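Local coordinates for protein involved in catabolism of external DNA (Legionella pneumophila subsp. pneumophila, PDB 2OO3) that probably methylates a single adenine of 23S rRNA at N6, using S-adenosyl-L-methionine as the methyl donor, at residues D34-Y39 and P156-G161. Numbering follows the deposited sequence.
Sequences DKPLFY and PPEKRG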
ATOM      1  N   ASP A  34     -12.384  -8.542 -16.608  1.00 17.72           N
ATOM      2  CA  ASP A  34     -11.565  -8.819 -17.779  1.00 18.95           C
ATOM      3  C   ASP A  34     -11.552  -7.615 -18.728  1.00 18.22           C
ATOM      4  O   ASP A  34     -11.961  -7.698 -19.914  1.00 20.15           O
ATOM      5  CB  ASP A  34     -12.059 -10.083 -18.507  1.00 19.37           C
ATOM      6  CG  ASP A  34     -11.069 -10.585 -19.525  1.00 23.39           C
ATOM      7  OD1 ASP A  34      -9.852 -10.340 -19.342  1.00 28.44           O
ATOM      8  OD2 ASP A  34     -11.486 -11.221 -20.514  1.00 26.74           O
ATOM      9  N   LYS A  35     -11.101  -6.494 -18.205  1.00 15.80           N
ATOM     10  CA  LYS A  35     -10.815  -5.304 -18.987  1.00 15.23           C
ATOM     11  C   LYS A  35      -9.520  -4.774 -18.371  1.00 13.43           C
ATOM     12  O   LYS A  35      -9.337  -4.931 -17.158  1.00 12.61           O
ATOM     13  CB  LYS A  35     -11.922  -4.239 -18.831  1.00 15.93           C
ATOM     14  CG  LYS A  35     -13.238  -4.554 -19.554  1.00 18.90           C
ATOM     15  CD  LYS A  35     -13.138  -4.457 -21.057  1.00 23.26           C
ATOM     16  CE  LYS A  35     -14.463  -4.919 -21.727  1.00 24.97           C
ATOM     17  NZ  LYS A  35     -15.570  -3.877 -21.853  1.00 30.83           N
ATOM     18  N   PRO A  36      -8.635  -4.172 -19.192  1.00 11.86           N
ATOM     19  CA  PRO A  36      -7.344  -3.692 -18.714  1.00 10.88           C
ATOM     20  C   PRO A  36      -7.502  -2.695 -17.602  1.00 10.63           C
ATOM     21  O   PRO A  36      -8.483  -1.943 -17.547  1.00  9.52           O
ATOM     22  CB  PRO A  36      -6.722  -3.006 -19.940  1.00 11.62           C
ATOM     23  CG  PRO A  36      -7.777  -2.957 -20.946  1.00 11.16           C
ATOM     24  CD  PRO A  36      -8.792  -3.961 -20.646  1.00 11.81           C
ATOM     25  N   LEU A  37      -6.530  -2.738 -16.708  1.00 10.86           N
ATOM     26  CA  LEU A  37      -6.431  -1.868 -15.558  1.00  9.94           C
ATOM     27  C   LEU A  37      -5.149  -1.069 -15.707  1.00  8.97           C
ATOM     28  O   LEU A  37      -4.083  -1.618 -16.077  1.00  8.84           O
ATOM     29  CB  LEU A  37      -6.411  -2.731 -14.261  1.00 10.21           C
ATOM     30  CG  LEU A  37      -6.210  -2.059 -12.895  1.00 10.90           C
ATOM     31  CD1 LEU A  37      -7.420  -1.205 -12.488  1.00 10.23           C
ATOM     32  CD2 LEU A  37      -5.930  -3.092 -11.792  1.00 10.82           C
ATOM     33  N   PHE A  38      -5.241   0.235 -15.459  1.00  7.95           N
ATOM     34  CA  PHE A  38      -4.050   1.055 -15.262  1.00  7.04           C
ATOM     35  C   PHE A  38      -3.637   0.985 -13.775  1.00  7.25           C
ATOM     36  O   PHE A  38      -4.457   1.264 -12.884  1.00  6.07           O
ATOM     37  CB  PHE A  38      -4.386   2.511 -15.621  1.00  7.77           C
ATOM     38  CG  PHE A  38      -3.229   3.455 -15.510  1.00  7.05           C
ATOM     39  CD1 PHE A  38      -2.024   3.173 -16.141  1.00  9.01           C
ATOM     40  CD2 PHE A  38      -3.356   4.646 -14.816  1.00  9.52           C
ATOM     41  CE1 PHE A  38      -0.961   4.036 -16.078  1.00  8.09           C
ATOM     42  CE2 PHE A  38      -2.256   5.542 -14.735  1.00 10.83           C
ATOM     43  CZ  PHE A  38      -1.067   5.226 -15.352  1.00  8.71           C
ATOM     44  N   TYR A  39      -2.386   0.627 -13.512  1.00  5.76           N
ATOM     45  CA  TYR A  39      -1.904   0.580 -12.142  1.00  6.58           C
ATOM     46  C   TYR A  39      -0.808   1.637 -12.026  1.00  5.96           C
ATOM     47  O   TYR A  39       0.201   1.562 -12.716  1.00  5.33           O
ATOM     48  CB  TYR A  39      -1.362  -0.818 -11.804  1.00  6.71           C
ATOM     49  CG  TYR A  39      -0.694  -0.877 -10.455  1.00  7.33           C
ATOM     50  CD1 TYR A  39      -1.467  -0.984  -9.276  1.00  9.84           C
ATOM     51  CD2 TYR A  39       0.697  -0.819 -10.332  1.00  6.17           C
ATOM     52  CE1 TYR A  39      -0.865  -1.032  -8.025  1.00  8.29           C
ATOM     53  CE2 TYR A  39       1.321  -0.880  -9.055  1.00  7.28           C
ATOM     54  CZ  TYR A  39       0.524  -0.977  -7.927  1.00  9.00           C
ATOM     55  OH  TYR A  39       1.079  -1.040  -6.668  1.00  9.77           O
ATOM     56  N   PRO A 156      -6.968   7.554 -17.315  1.00 12.64           N
ATOM     57  CA  PRO A 156      -6.170   6.759 -18.238  1.00 12.12           C
ATOM     58  C   PRO A 156      -7.049   6.247 -19.371  1.00 12.28           C
ATOM     59  O   PRO A 156      -8.263   6.109 -19.175  1.00 11.11           O
ATOM     60  CB  PRO A 156      -5.699   5.572 -17.372  1.00 12.30           C
ATOM     61  CG  PRO A 156      -6.757   5.413 -16.339  1.00 11.85           C
ATOM     62  CD  PRO A 156      -7.420   6.772 -16.143  1.00 12.30           C
ATOM     63  N   PRO A 157      -6.441   5.935 -20.544  1.00 12.98           N
ATOM     64  CA  PRO A 157      -7.209   5.361 -21.663  1.00 13.39           C
ATOM     65  C   PRO A 157      -7.953   4.093 -21.288  1.00 13.81           C
ATOM     66  O   PRO A 157      -9.026   3.863 -21.816  1.00 15.64           O
ATOM     67  CB  PRO A 157      -6.136   5.076 -22.741  1.00 14.13           C
ATOM     68  CG  PRO A 157      -4.794   5.133 -21.998  1.00 13.84           C
ATOM     69  CD  PRO A 157      -5.009   6.098 -20.866  1.00 12.36           C
ATOM     70  N   GLU A 158      -7.407   3.286 -20.369  1.00 13.32           N
ATOM     71  CA  GLU A 158      -8.081   2.082 -19.861  1.00 12.27           C
ATOM     72  C   GLU A 158      -9.420   2.391 -19.175  1.00 11.61           C
ATOM     73  O   GLU A 158     -10.308   1.516 -19.061  1.00 12.57           O
ATOM     74  CB  GLU A 158      -7.165   1.344 -18.861  1.00 11.70           C
ATOM     75  CG  GLU A 158      -5.932   0.685 -19.458  1.00 11.78           C
ATOM     76  CD  GLU A 158      -4.698   1.610 -19.531  1.00 12.79           C
ATOM     77  OE1 GLU A 158      -4.790   2.818 -19.282  1.00 10.39           O
ATOM     78  OE2 GLU A 158      -3.617   1.112 -19.855  1.00 13.44           O
ATOM     79  N   LYS A 159      -9.540   3.616 -18.672  1.00 11.42           N
ATOM     80  CA  LYS A 159     -10.727   4.072 -17.935  1.00 12.79           C
ATOM     81  C   LYS A 159     -10.985   3.349 -16.621  1.00 11.58           C
ATOM     82  O   LYS A 159     -12.051   3.503 -16.035  1.00 11.63           O
ATOM     83  CB  LYS A 159     -11.991   4.004 -18.818  1.00 13.85           C
ATOM     84  CG  LYS A 159     -12.308   5.313 -19.484  1.00 20.14           C
ATOM     85  CD  LYS A 159     -11.593   5.461 -20.767  1.00 28.25           C
ATOM     86  CE  LYS A 159     -12.382   6.385 -21.707  1.00 32.12           C
ATOM     87  NZ  LYS A 159     -12.624   5.649 -22.993  1.00 35.70           N
ATOM     88  N   ARG A 160     -10.011   2.552 -16.187  1.00 10.22           N
ATOM     89  CA  ARG A 160     -10.086   1.756 -14.970  1.00 10.09           C
ATOM     90  C   ARG A 160      -8.710   1.924 -14.375  1.00  9.10           C
ATOM     91  O   ARG A 160      -7.714   1.680 -15.066  1.00  9.16           O
ATOM     92  CB  ARG A 160     -10.207   0.272 -15.306  1.00 10.12           C
ATOM     93  CG  ARG A 160     -11.508  -0.199 -15.868  1.00 13.45           C
ATOM     94  CD  ARG A 160     -11.559  -1.732 -15.767  1.00 15.57           C
ATOM     95  NE  ARG A 160     -11.709  -2.179 -14.381  1.00 15.76           N
ATOM     96  CZ  ARG A 160     -11.136  -3.262 -13.845  1.00 15.23           C
ATOM     97  NH1 ARG A 160     -10.315  -4.042 -14.563  1.00 16.74           N
ATOM     98  NH2 ARG A 160     -11.389  -3.574 -12.576  1.00 10.31           N
ATOM     99  N   GLY A 161      -8.634   2.288 -13.099  1.00  9.00           N
ATOM    100  CA  GLY A 161      -7.324   2.541 -12.478  1.00  6.91           C
ATOM    101  C   GLY A 161      -7.268   2.222 -11.002  1.00  7.01           C
ATOM    102  O   GLY A 161      -8.235   2.463 -10.266  1.00  6.92           O
TER
HETATM  103  O   HOH W   1     -10.363  -1.057 -19.399  1.00 13.49           O
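F38 and G161 form a parallel beta bridge, CA atoms 4.5 Å apart, where strands 38-41 and 161-165 begin side by side in the sheet of a Rossmann-like methyltransferase. Strand 38-41 lies between 115-119 and 161-165, in the parallel part of the sheet. The bridge rests on a nearly straight bond from F38 N to R160 O (2.9 Å, 169° at the hydrogen) and a second backbone bond between F38 and L162, with a CA-H...O contact from G161 CA to F38 O besides. Packing is tight here. CG of F38 lies anti to its backbone N (chi1 -178°), and CD2 of the ring comes within 3.6 Å of P156 CB, the proline meeting the ring at a slant. L37, just before the strand, brings CD1 to 3.7 Å from G161 C.

Toward K35 and P36 the backbones diverge, P36 CA and E158 CA standing 5.9 Å apart, and a water donates to both P36 O and E158 O. P156 opens a type I turn to K159, and within it E158 lays CG against P36 CB at 3.8 Å; its carboxylate continues to a salt bridge with R115 of the adjoining strand. R160 spans this looser, partly exposed end: its chain bends at chi3 (71°), NH2 reaches L30 O at the end of helix 14-30, and NH1 donates to K35 O at 2.9 Å, that oxygen lying near the guanidinium plane while the donor stands above the carbonyl plane.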